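Local coordinates for lipase (Streptomyces rimosus, PDB 5MAL), which hydrolyses triacylglycerols and p-nitrophenyl and naphthyl esters, preferring medium-length acyl chains, and also cleaves palmitoyl-CoA, at residues Val5-Ser10 / Lys63-Val68; Val136-Tyr141 / His181-Gly186; Arg143-Gly148 / Ala162-Ala167. All blocks are in the same frame, centred on the assembly; numbering follows the deposited sequence.

All three contacts are largely buried: six of seven touching residues in contact 1, with partly exposed ones such as Phe-183 and Ala-184 in contact 2 and Arg-143 and Leu-147 in contact 3. Contact 1 ties strand 3-8, inside the parallel sheet, to the 63-68 segment following on helix 57-64; contact 2 zips strand 135-139 to strand 184-186, one border of that sheet. They meet where Asp-9 OD2 lies 2.6 Å from Tyr-141 OH, probably hydrogen-bonded. Contact 3, nested in the chain between the strands of contact 2, joins the loop after strand 135-139 to helix 159-180. Backbone bonds dominate contact 2, whereas in contacts 1 and 3 a single side-chain amide grips one residue's backbone, beside apolar packing.

Contact 1 of 3, residues Val5-Ser10 / Lys63-Val68; sequences VALGDS and KQLTPV
Gln-64 reaches over from helix 57-64 with its chain extended beyond CG and lays its amide against the backbone of Gly-8. Gly-8 N gives its hydrogen to Gln-64 OE1 at 2.8 Å, nearly straight at 172°, in the carbonyl plane and on a lone pair. In return Gln-64 NE2 donates to Gly-8 O at 2.9 Å; the acceptor lies near the amide plane, though the donor is tilted from the plane of the glycine carbonyl. One amide thus serves both the N-H and the C=O of a single residue and is fixed against flipping. A leucine in its place would probably leave both polar atoms of Gly-8 without these mates, in a buried setting.

Beside this pair, Leu-7 CD2 lies 3.2 Å from Gln-64 O, a carbonyl hydrogen-bonded to Thr-50 OG1, while Leu-7 CD1 meets Leu-65 CD2 at 3.7 Å, the two side chains crossing at about a right angle. Val-5 splits its branches: CG1, anti to the backbone N (chi1 -179°), touches Val-68 CG2 at 3.6 Å and also faces Pro-67 CG, whereas CG2 sits against Pro-67 O. A type I turn from Leu-65 to Val-68 brings both of these partners round to the strand, and Ile-127 and Arg-130 of helix 98-130 close over the leucines and Val-68.

Two residues beyond Gly-8 the chain reaches the nucleophile Ser-10, whose OG is hydrogen-bonded to His-216. Gly-8, Asp-9 and Ser-10 belong to the GDS signature that names the GDSL family of SGNH hydrolases.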
ATOM      1  N   VAL A   5     -14.982  -4.685   1.949  1.00  8.01           N
ATOM      2  CA  VAL A   5     -14.553  -3.825   0.851  1.00  8.83           C
ATOM      3  C   VAL A   5     -13.065  -3.569   0.958  1.00  9.51           C
ATOM      4  O   VAL A   5     -12.578  -3.096   1.987  1.00  8.04           O
ATOM      5  CB  VAL A   5     -15.268  -2.487   0.831  1.00  7.02           C
ATOM      6  CG1 VAL A   5     -14.770  -1.658  -0.355  1.00  7.52           C
ATOM      7  CG2 VAL A   5     -16.797  -2.696   0.755  1.00  9.31           C
ATOM      8  N   ALA A   6     -12.347  -3.874  -0.115  1.00  9.01           N
ATOM      9  CA  ALA A   6     -10.910  -3.644  -0.139  1.00  4.79           C
ATOM     10  C   ALA A   6     -10.589  -2.496  -1.080  1.00  7.60           C
ATOM     11  O   ALA A   6     -10.713  -2.610  -2.295  1.00  7.25           O
ATOM     12  CB  ALA A   6     -10.184  -4.898  -0.551  1.00  6.18           C
ATOM     13  N   LEU A   7     -10.174  -1.390  -0.479  1.00  6.44           N
ATOM     14  CA  LEU A   7      -9.859  -0.151  -1.175  1.00  8.07           C
ATOM     15  C   LEU A   7      -8.376   0.028  -1.333  1.00  7.78           C
ATOM     16  O   LEU A   7      -7.584  -0.637  -0.672  1.00  9.04           O
ATOM     17  CB  LEU A   7     -10.366   1.054  -0.383  1.00  7.85           C
ATOM     18  CG  LEU A   7     -11.795   1.005   0.118  1.00  6.65           C
ATOM     19  CD1 LEU A   7     -11.918   2.109   1.130  1.00  5.93           C
ATOM     20  CD2 LEU A   7     -12.725   1.200  -1.069  1.00 10.08           C
ATOM     21  N   GLY A   8      -8.002   0.987  -2.163  1.00  6.83           N
ATOM     22  CA  GLY A   8      -6.638   1.451  -2.141  1.00  8.57           C
ATOM     23  C   GLY A   8      -5.931   1.437  -3.465  1.00 10.78           C
ATOM     24  O   GLY A   8      -6.570   1.452  -4.528  1.00  8.53           O
ATOM     25  N   ASP A   9      -4.599   1.418  -3.387  1.00  8.38           N
ATOM     26  CA  ASP A   9      -3.759   1.534  -4.565  1.00  8.77           C
ATOM     27  C   ASP A   9      -3.178   0.185  -4.916  1.00  7.70           C
ATOM     28  O   ASP A   9      -3.769  -0.835  -4.612  1.00  8.54           O
ATOM     29  CB  ASP A   9      -2.656   2.561  -4.357  1.00  8.73           C
ATOM     30  CG  ASP A   9      -1.845   2.314  -3.102  1.00  8.49           C
ATOM     31  OD1 ASP A   9      -1.785   1.160  -2.618  1.00  9.55           O
ATOM     32  OD2 ASP A   9      -1.247   3.288  -2.609  1.00 11.91           O
ATOM     33  N   SER A  10      -2.009   0.192  -5.541  1.00  7.46           N
ATOM     34  CA  SER A  10      -1.464  -1.010  -6.131  1.00  8.35           C
ATOM     35  C   SER A  10      -0.953  -1.972  -5.068  1.00  9.16           C
ATOM     36  O   SER A  10      -0.789  -3.161  -5.334  1.00  8.64           O
ATOM     37  CB  SER A  10      -0.347  -0.642  -7.091  1.00  9.33           C
ATOM     38  OG  SER A  10       0.505   0.296  -6.461  1.00 14.15           O
ATOM     39  N   LYS A  63     -13.985   6.622  -7.427  1.00 19.27           N
ATOM     40  CA  LYS A  63     -14.178   5.365  -8.132  1.00 18.75           C
ATOM     41  C   LYS A  63     -14.342   4.154  -7.220  1.00 22.99           C
ATOM     42  O   LYS A  63     -14.810   3.113  -7.681  1.00 27.53           O
ATOM     43  CB  LYS A  63     -13.000   5.098  -9.088  1.00 24.48           C
ATOM     44  CG  LYS A  63     -12.941   5.998 -10.335  1.00 23.48           C
ATOM     45  CD  LYS A  63     -11.867   5.525 -11.320  1.00 20.92           C
ATOM     46  CE  LYS A  63     -10.482   5.523 -10.678  1.00 24.71           C
ATOM     47  NZ  LYS A  63      -9.440   6.249 -11.470  1.00 21.72           N
ATOM     48  N   GLN A  64     -13.938   4.270  -5.954  1.00 13.99           N
ATOM     49  CA  GLN A  64     -13.758   3.067  -5.121  1.00 12.78           C
ATOM     50  C   GLN A  64     -14.721   2.874  -3.954  1.00 14.72           C
ATOM     51  O   GLN A  64     -14.854   1.762  -3.439  1.00 11.88           O
ATOM     52  CB  GLN A  64     -12.342   3.041  -4.549  1.00 11.53           C
ATOM     53  CG  GLN A  64     -11.235   3.071  -5.597  1.00 13.50           C
ATOM     54  CD  GLN A  64      -9.899   2.730  -4.979  1.00 12.74           C
ATOM     55  OE1 GLN A  64      -9.843   2.326  -3.816  1.00 11.93           O
ATOM     56  NE2 GLN A  64      -8.822   2.876  -5.748  1.00  9.81           N
ATOM     57  N   LEU A  65     -15.370   3.939  -3.505  1.00 16.29           N
ATOM     58  CA  LEU A  65     -16.182   3.813  -2.298  1.00 11.91           C
ATOM     59  C   LEU A  65     -17.596   3.312  -2.573  1.00 11.85           C
ATOM     60  O   LEU A  65     -18.373   3.105  -1.641  1.00 16.35           O
ATOM     61  CB  LEU A  65     -16.240   5.145  -1.561  1.00 11.53           C
ATOM     62  CG  LEU A  65     -14.904   5.655  -1.020  1.00 14.68           C
ATOM     63  CD1 LEU A  65     -15.069   7.052  -0.477  1.00 19.38           C
ATOM     64  CD2 LEU A  65     -14.348   4.723   0.057  1.00 15.50           C
ATOM     65  N   THR A  66     -17.926   3.095  -3.842  1.00 13.96           N
ATOM     66  CA  THR A  66     -19.284   2.707  -4.223  1.00 14.80           C
ATOM     67  C   THR A  66     -19.900   1.562  -3.382  1.00 19.86           C
ATOM     68  O   THR A  66     -21.039   1.689  -2.923  1.00 15.46           O
ATOM     69  CB  THR A  66     -19.341   2.342  -5.719  1.00 19.02           C
ATOM     70  OG1 THR A  66     -18.963   3.493  -6.488  1.00 26.18           O
ATOM     71  CG2 THR A  66     -20.733   1.900  -6.124  1.00 19.67           C
ATOM     72  N   PRO A  67     -19.151   0.467  -3.140  1.00 12.77           N
ATOM     73  CA  PRO A  67     -19.758  -0.617  -2.355  1.00 10.03           C
ATOM     74  C   PRO A  67     -19.626  -0.465  -0.841  1.00 13.96           C
ATOM     75  O   PRO A  67     -19.982  -1.386  -0.095  1.00 12.91           O
ATOM     76  CB  PRO A  67     -18.984  -1.852  -2.831  1.00 11.16           C
ATOM     77  CG  PRO A  67     -17.624  -1.321  -3.132  1.00 11.73           C
ATOM     78  CD  PRO A  67     -17.817   0.091  -3.652  1.00 13.76           C
ATOM     79  N   VAL A  68     -19.102   0.667  -0.387  1.00 10.71           N
ATOM     80  CA  VAL A  68     -18.961   0.907   1.041  1.00 10.56           C
ATOM     81  C   VAL A  68     -20.267   1.482   1.560  1.00 11.12           C
ATOM     82  O   VAL A  68     -20.675   2.554   1.143  1.00 12.29           O
ATOM     83  CB  VAL A  68     -17.813   1.876   1.346  1.00 10.16           C
ATOM     84  CG1 VAL A  68     -17.738   2.160   2.829  1.00 13.37           C
ATOM     85  CG2 VAL A  68     -16.502   1.292   0.830  1.00  9.99           C
TER

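Contact 2 of 3, residues Val136-Tyr141 / His181-Gly186; sequences VVVLGY and HGFAFG
The ring of Phe-183 is sandwiched between Val-136 and His-181, two residues earlier in the chain. On one face Val-136 CG1 stands 3.6 Å from the ring centroid and 15° off the normal, a CH-pi contact, while Val-136 CB comes close to Phe-183 CD1 at 3.4 Å. The opposite face carries His-181 CB, over its centre. Phe-183 CG lies beside the backbone N (chi1 -56°), which swings the ring back across Val-136; Val-138 CG2 approaches Phe-183 CD2 obliquely, and Tyr-124 of helix 98-130 adds an edge-to-face stack.

Phe-185 takes the other course. With CG anti to the backbone N (chi1 -179°), its ring extends along the strands, so that CZ reaches Gly-140 CA at 3.6 Å and CD1 passes Val-138 O, both obliquely. A CB on Gly-140 would run into Phe-185 CZ. Thr-174 and Ala-175 of helix 159-180 also touch this ring.

The two backbones pair in parallel, Val-137 with Ala-184, Val-138 with Phe-185 and Leu-139 with Gly-186. Ala-184 N donates to Val-136 O at 2.9 Å, and Ala-184 O accepts from Val-138 N. Further along, Gly-186 N binds Val-138 O at 2.6 Å, and Gly-186 O receives Gly-140 N at 2.9 Å. Val-138 O also takes a CA-H...O contact from Phe-185. Leu-139 and Val-137 share a face covered by helix 219-232, whereas Val-138 and Phe-185 pack against helix 159-180, as expected of an alpha/beta/alpha sandwich.

The polar groups bonded between these strands are therefore satisfied by backbone alone; side chains add apolar and CH-pi packing, and no charge takes part in holding the border strand to its neighbour.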
ATOM      1  N   VAL A 136     -12.281  -1.290  10.366  1.00 10.60           N
ATOM      2  CA  VAL A 136     -11.478  -0.704   9.309  1.00  9.29           C
ATOM      3  C   VAL A 136     -10.010  -0.931   9.581  1.00 12.04           C
ATOM      4  O   VAL A 136      -9.518  -0.635  10.668  1.00 12.29           O
ATOM      5  CB  VAL A 136     -11.772   0.796   9.163  1.00 11.59           C
ATOM      6  CG1 VAL A 136     -10.986   1.393   8.032  1.00 10.71           C
ATOM      7  CG2 VAL A 136     -13.255   1.007   8.902  1.00 10.26           C
ATOM      8  N   VAL A 137      -9.317  -1.496   8.600  1.00  9.35           N
ATOM      9  CA  VAL A 137      -7.898  -1.750   8.756  1.00  8.60           C
ATOM     10  C   VAL A 137      -7.135  -0.954   7.716  1.00 11.22           C
ATOM     11  O   VAL A 137      -7.248  -1.211   6.508  1.00  7.97           O
ATOM     12  CB  VAL A 137      -7.548  -3.233   8.588  1.00  8.32           C
ATOM     13  CG1 VAL A 137      -6.085  -3.464   8.987  1.00  8.21           C
ATOM     14  CG2 VAL A 137      -8.483  -4.104   9.401  1.00  9.71           C
ATOM     15  N   VAL A 138      -6.362   0.013   8.179  1.00  7.72           N
ATOM     16  CA  VAL A 138      -5.460   0.732   7.289  1.00  7.87           C
ATOM     17  C   VAL A 138      -4.112   0.040   7.342  1.00  7.06           C
ATOM     18  O   VAL A 138      -3.562  -0.177   8.418  1.00 11.44           O
ATOM     19  CB  VAL A 138      -5.300   2.195   7.686  1.00  8.87           C
ATOM     20  CG1 VAL A 138      -4.377   2.884   6.687  1.00 10.38           C
ATOM     21  CG2 VAL A 138      -6.653   2.876   7.734  1.00  9.60           C
ATOM     22  N   LEU A 139      -3.592  -0.352   6.192  1.00  8.06           N
ATOM     23  CA  LEU A 139      -2.310  -1.013   6.174  1.00  8.43           C
ATOM     24  C   LEU A 139      -1.280  -0.031   5.655  1.00  7.29           C
ATOM     25  O   LEU A 139      -1.570   0.783   4.776  1.00  7.20           O
ATOM     26  CB  LEU A 139      -2.361  -2.264   5.320  1.00  6.02           C
ATOM     27  CG  LEU A 139      -3.181  -3.410   5.922  1.00  8.56           C
ATOM     28  CD1 LEU A 139      -4.653  -3.352   5.536  1.00  7.22           C
ATOM     29  CD2 LEU A 139      -2.577  -4.733   5.493  1.00  6.79           C
ATOM     30  N   GLY A 140      -0.088  -0.078   6.225  1.00  9.17           N
ATOM     31  CA  GLY A 140       0.969   0.817   5.800  1.00  6.51           C
ATOM     32  C   GLY A 140       1.732   0.289   4.593  1.00  9.78           C
ATOM     33  O   GLY A 140       1.293  -0.647   3.911  1.00  9.21           O
ATOM     34  N   TYR A 141       2.869   0.915   4.320  1.00 10.38           N
ATOM     35  CA  TYR A 141       3.768   0.477   3.266  1.00  8.08           C
ATOM     36  C   TYR A 141       5.021  -0.057   3.921  1.00  8.18           C
ATOM     37  O   TYR A 141       5.358   0.334   5.033  1.00 10.72           O
ATOM     38  CB  TYR A 141       4.111   1.625   2.315  1.00  9.14           C
ATOM     39  CG  TYR A 141       2.920   2.229   1.626  1.00  7.26           C
ATOM     40  CD1 TYR A 141       2.478   1.737   0.412  1.00 12.07           C
ATOM     41  CD2 TYR A 141       2.229   3.296   2.200  1.00  8.68           C
ATOM     42  CE1 TYR A 141       1.372   2.289  -0.229  1.00 11.67           C
ATOM     43  CE2 TYR A 141       1.129   3.857   1.573  1.00  7.65           C
ATOM     44  CZ  TYR A 141       0.708   3.361   0.359  1.00  8.64           C
ATOM     45  OH  TYR A 141      -0.381   3.901  -0.282  1.00 10.29           O
ATOM     46  N   HIS A 181      -9.372   8.201  13.493  1.00 16.38           N
ATOM     47  CA  HIS A 181     -10.728   7.820  13.103  1.00 15.06           C
ATOM     48  C   HIS A 181     -11.154   6.501  13.736  1.00 13.57           C
ATOM     49  O   HIS A 181     -12.192   5.939  13.388  1.00 15.76           O
ATOM     50  CB  HIS A 181     -10.841   7.714  11.589  1.00 15.13           C
ATOM     51  CG  HIS A 181     -10.652   9.011  10.881  1.00 14.46           C
ATOM     52  ND1 HIS A 181     -11.687   9.660  10.245  1.00 14.23           N
ATOM     53  CD2 HIS A 181      -9.550   9.780  10.695  1.00 12.96           C
ATOM     54  CE1 HIS A 181     -11.232  10.774   9.701  1.00 12.03           C
ATOM     55  NE2 HIS A 181      -9.939  10.869   9.954  1.00 15.16           N
ATOM     56  N   GLY A 182     -10.347   6.009  14.671  1.00 11.76           N
ATOM     57  CA  GLY A 182     -10.642   4.769  15.353  1.00 13.86           C
ATOM     58  C   GLY A 182     -10.429   3.562  14.465  1.00 17.89           C
ATOM     59  O   GLY A 182     -10.973   2.486  14.731  1.00 16.93           O
ATOM     60  N   PHE A 183      -9.638   3.738  13.408  1.00  8.80           N
ATOM     61  CA  PHE A 183      -9.297   2.607  12.537  1.00  9.64           C
ATOM     62  C   PHE A 183      -8.069   1.902  13.063  1.00 13.36           C
ATOM     63  O   PHE A 183      -7.223   2.526  13.707  1.00 13.84           O
ATOM     64  CB  PHE A 183      -9.016   3.046  11.106  1.00 11.98           C
ATOM     65  CG  PHE A 183     -10.134   3.818  10.449  1.00  9.49           C
ATOM     66  CD1 PHE A 183     -11.438   3.732  10.909  1.00 11.79           C
ATOM     67  CD2 PHE A 183      -9.868   4.591   9.332  1.00 11.52           C
ATOM     68  CE1 PHE A 183     -12.455   4.439  10.274  1.00 13.38           C
ATOM     69  CE2 PHE A 183     -10.867   5.302   8.703  1.00 10.79           C
ATOM     70  CZ  PHE A 183     -12.173   5.219   9.175  1.00 10.74           C
ATOM     71  N   ALA A 184      -7.973   0.605  12.793  1.00 12.18           N
ATOM     72  CA  ALA A 184      -6.756  -0.131  13.077  1.00 12.53           C
ATOM     73  C   ALA A 184      -5.719   0.244  12.039  1.00 13.27           C
ATOM     74  O   ALA A 184      -6.067   0.531  10.892  1.00 11.09           O
ATOM     75  CB  ALA A 184      -6.998  -1.621  13.057  1.00 13.66           C
ATOM     76  N   PHE A 185      -4.461   0.275  12.457  1.00 10.15           N
ATOM     77  CA  PHE A 185      -3.337   0.402  11.533  1.00  8.75           C
ATOM     78  C   PHE A 185      -2.531  -0.880  11.546  1.00 10.48           C
ATOM     79  O   PHE A 185      -2.188  -1.409  12.613  1.00 11.83           O
ATOM     80  CB  PHE A 185      -2.439   1.579  11.897  1.00 11.93           C
ATOM     81  CG  PHE A 185      -1.285   1.753  10.968  1.00 10.64           C
ATOM     82  CD1 PHE A 185      -1.470   2.317   9.720  1.00  9.48           C
ATOM     83  CD2 PHE A 185      -0.013   1.319  11.327  1.00 14.40           C
ATOM     84  CE1 PHE A 185      -0.398   2.469   8.844  1.00  9.14           C
ATOM     85  CE2 PHE A 185       1.053   1.472  10.460  1.00 12.25           C
ATOM     86  CZ  PHE A 185       0.851   2.055   9.215  1.00 10.78           C
ATOM     87  N   GLY A 186      -2.233  -1.386  10.360  1.00 11.05           N
ATOM     88  CA  GLY A 186      -1.439  -2.585  10.223  1.00  9.13           C
ATOM     89  C   GLY A 186      -0.068  -2.199   9.704  1.00 10.39           C
ATOM     90  O   GLY A 186       0.094  -1.774   8.552  1.00 10.71           O
TER

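Contact 3 of 3, residues Arg143-Gly148 / Ala162-Ala167; sequences RFYKLG and AINAAA
Asn-164, on helix 159-180, sends its side chain into the bend of 143-148. Its CB lies 4.1 Å from Arg-143 CD, where the aliphatic part of the arginine crosses at about a right angle before its guanidinium goes on to a salt bridge with Asp-168. Beyond CB, chi1 of -83° keeps CG beside the backbone N and turns the amide toward Tyr-145, with Asn-164 CG 3.6 Å from Tyr-145 O. Asn-164 OD1 accepts from Tyr-145 N at 2.9 Å, in the carbonyl plane and on a lone pair, and also lies near the edge of the Tyr-145 ring. Asn-164 ND2 donates to Tyr-145 O at 2.8 Å. Both ends of the amide thus bond to one residue of the loop that, in this alpha/beta/alpha fold, follows strand 135-139 and precedes the helix. Leu-147 comes at ND2 from the opposite direction, with CG at 3.7 Å.

One residue earlier in the helix, Ile-163 CG2 lies 3.3 Å from Phe-144 CD2, the two side chains crossing at about a right angle, while Ile-163 CD1 touches the Tyr-145 ring obliquely; Tyr-145 OH is hydrogen-bonded to Tyr-215 OH. A water accepts from Phe-144 N and weakly donates to Ile-163 O. The Phe-144 side chain lies about 7 Å from that of His-216, inferred to be catalytic.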
ATOM      1  N   ARG A 143       9.025  -0.359   4.516  1.00 10.99           N
ATOM      2  CA  ARG A 143      10.316   0.211   4.164  1.00  8.20           C
ATOM      3  C   ARG A 143      10.858  -0.646   3.036  1.00  9.93           C
ATOM      4  O   ARG A 143      10.803  -1.879   3.113  1.00 13.47           O
ATOM      5  CB  ARG A 143      11.274   0.226   5.362  1.00 10.70           C
ATOM      6  CG  ARG A 143      11.099   1.405   6.294  1.00 13.67           C
ATOM      7  CD  ARG A 143      12.155   1.367   7.380  1.00 18.94           C
ATOM      8  NE  ARG A 143      12.058   0.121   8.122  1.00 17.19           N
ATOM      9  CZ  ARG A 143      11.433  -0.009   9.283  1.00 19.68           C
ATOM     10  NH1 ARG A 143      10.868   1.050   9.854  1.00 20.25           N
ATOM     11  NH2 ARG A 143      11.392  -1.196   9.880  1.00 23.72           N
ATOM     12  N   PHE A 144      11.362  -0.015   1.984  1.00  6.84           N
ATOM     13  CA  PHE A 144      11.758  -0.756   0.797  1.00 11.34           C
ATOM     14  C   PHE A 144      13.096  -1.484   0.945  1.00 10.46           C
ATOM     15  O   PHE A 144      13.335  -2.476   0.262  1.00  8.70           O
ATOM     16  CB  PHE A 144      11.848   0.165  -0.416  1.00 11.75           C
ATOM     17  CG  PHE A 144      10.515   0.575  -0.994  1.00 16.51           C
ATOM     18  CD1 PHE A 144       9.346  -0.077  -0.651  1.00 15.64           C
ATOM     19  CD2 PHE A 144      10.449   1.609  -1.919  1.00 21.44           C
ATOM     20  CE1 PHE A 144       8.131   0.304  -1.192  1.00 16.50           C
ATOM     21  CE2 PHE A 144       9.234   2.008  -2.465  1.00 21.00           C
ATOM     22  CZ  PHE A 144       8.071   1.352  -2.097  1.00 23.32           C
ATOM     23  N   TYR A 145      13.974  -0.970   1.807  1.00 10.13           N
ATOM     24  CA  TYR A 145      15.360  -1.432   1.840  1.00 11.08           C
ATOM     25  C   TYR A 145      15.846  -1.867   3.208  1.00 10.03           C
ATOM     26  O   TYR A 145      15.485  -1.273   4.229  1.00 14.38           O
ATOM     27  CB  TYR A 145      16.288  -0.319   1.326  1.00  9.19           C
ATOM     28  CG  TYR A 145      16.112  -0.073  -0.133  1.00  8.39           C
ATOM     29  CD1 TYR A 145      16.656  -0.948  -1.059  1.00  8.33           C
ATOM     30  CD2 TYR A 145      15.386   1.023  -0.601  1.00 10.20           C
ATOM     31  CE1 TYR A 145      16.491  -0.755  -2.406  1.00  7.33           C
ATOM     32  CE2 TYR A 145      15.219   1.229  -1.960  1.00  9.92           C
ATOM     33  CZ  TYR A 145      15.774   0.332  -2.857  1.00 13.30           C
ATOM     34  OH  TYR A 145      15.637   0.490  -4.220  1.00 14.39           O
ATOM     35  N   LYS A 146      16.682  -2.899   3.212  1.00 10.56           N
ATOM     36  CA  LYS A 146      17.498  -3.212   4.374  1.00 12.67           C
ATOM     37  C   LYS A 146      18.785  -2.429   4.219  1.00 16.96           C
ATOM     38  O   LYS A 146      19.440  -2.515   3.177  1.00 17.26           O
ATOM     39  CB  LYS A 146      17.810  -4.704   4.470  1.00 12.55           C
ATOM     40  CG  LYS A 146      18.884  -5.005   5.510  1.00 18.55           C
ATOM     41  CD  LYS A 146      19.439  -6.411   5.336  1.00 25.23           C
ATOM     42  CE  LYS A 146      20.069  -6.944   6.628  1.00 32.50           C
ATOM     43  NZ  LYS A 146      20.479  -5.840   7.548  1.00 38.19           N
ATOM     44  N   LEU A 147      19.143  -1.654   5.236  1.00 15.94           N
ATOM     45  CA  LEU A 147      20.360  -0.862   5.177  1.00 17.26           C
ATOM     46  C   LEU A 147      21.536  -1.580   5.842  1.00 21.94           C
ATOM     47  O   LEU A 147      21.337  -2.431   6.707  1.00 19.93           O
ATOM     48  CB  LEU A 147      20.137   0.494   5.843  1.00 20.10           C
ATOM     49  CG  LEU A 147      18.988   1.341   5.297  1.00 19.17           C
ATOM     50  CD1 LEU A 147      18.990   2.705   5.963  1.00 22.76           C
ATOM     51  CD2 LEU A 147      19.090   1.485   3.782  1.00 17.61           C
ATOM     52  N   GLY A 148      22.752  -1.230   5.425  1.00 21.88           N
ATOM     53  CA  GLY A 148      23.948  -1.628   6.147  1.00 26.17           C
ATOM     54  C   GLY A 148      24.799  -2.693   5.489  1.00 33.75           C
ATOM     55  O   GLY A 148      25.949  -2.912   5.877  1.00 37.66           O
ATOM     56  N   ALA A 162      16.768   7.230   2.250  1.00 11.47           N
ATOM     57  CA  ALA A 162      15.832   8.327   2.038  1.00 11.00           C
ATOM     58  C   ALA A 162      14.445   7.800   1.701  1.00 13.38           C
ATOM     59  O   ALA A 162      13.442   8.294   2.219  1.00 10.91           O
ATOM     60  CB  ALA A 162      16.339   9.246   0.936  1.00 13.23           C
ATOM     61  N   ILE A 163      14.402   6.806   0.820  1.00  9.93           N
ATOM     62  CA  ILE A 163      13.160   6.106   0.493  1.00 11.98           C
ATOM     63  C   ILE A 163      12.573   5.417   1.714  1.00  9.48           C
ATOM     64  O   ILE A 163      11.365   5.434   1.921  1.00  8.54           O
ATOM     65  CB  ILE A 163      13.403   5.071  -0.606  1.00 13.04           C
ATOM     66  CG1 ILE A 163      13.511   5.761  -1.945  1.00 19.15           C
ATOM     67  CG2 ILE A 163      12.283   4.082  -0.705  1.00 20.90           C
ATOM     68  CD1 ILE A 163      14.504   5.122  -2.822  1.00 21.78           C
ATOM     69  N   ASN A 164      13.424   4.796   2.524  1.00  8.50           N
ATOM     70  CA  ASN A 164      12.964   4.208   3.776  1.00  8.59           C
ATOM     71  C   ASN A 164      12.315   5.260   4.669  1.00 11.26           C
ATOM     72  O   ASN A 164      11.290   5.016   5.288  1.00 10.61           O
ATOM     73  CB  ASN A 164      14.117   3.555   4.529  1.00  7.91           C
ATOM     74  CG  ASN A 164      14.409   2.149   4.049  1.00  8.73           C
ATOM     75  OD1 ASN A 164      13.823   1.676   3.089  1.00  9.24           O
ATOM     76  ND2 ASN A 164      15.319   1.486   4.723  1.00 10.35           N
ATOM     77  N   ALA A 165      12.949   6.425   4.743  1.00 10.65           N
ATOM     78  CA  ALA A 165      12.457   7.510   5.578  1.00 10.41           C
ATOM     79  C   ALA A 165      11.085   7.979   5.112  1.00 11.13           C
ATOM     80  O   ALA A 165      10.228   8.298   5.933  1.00 11.58           O
ATOM     81  CB  ALA A 165      13.456   8.673   5.584  1.00 10.96           C
ATOM     82  N   ALA A 166      10.898   8.033   3.794  1.00 11.12           N
ATOM     83  CA  ALA A 166       9.606   8.348   3.198  1.00 12.81           C
ATOM     84  C   ALA A 166       8.569   7.337   3.656  1.00 11.63           C
ATOM     85  O   ALA A 166       7.465   7.699   4.022  1.00 10.33           O
ATOM     86  CB  ALA A 166       9.700   8.361   1.681  1.00 13.66           C
ATOM     87  N   ALA A 167       8.929   6.059   3.622  1.00  9.55           N
ATOM     88  CA  ALA A 167       8.040   5.017   4.126  1.00 12.72           C
ATOM     89  C   ALA A 167       7.743   5.246   5.599  1.00 12.71           C
ATOM     90  O   ALA A 167       6.586   5.201   6.023  1.00 12.52           O
ATOM     91  CB  ALA A 167       8.658   3.649   3.928  1.00  9.42           C
TER
HETATM   92  O   HOH W   1      10.565   2.692   1.445  1.00 17.76           O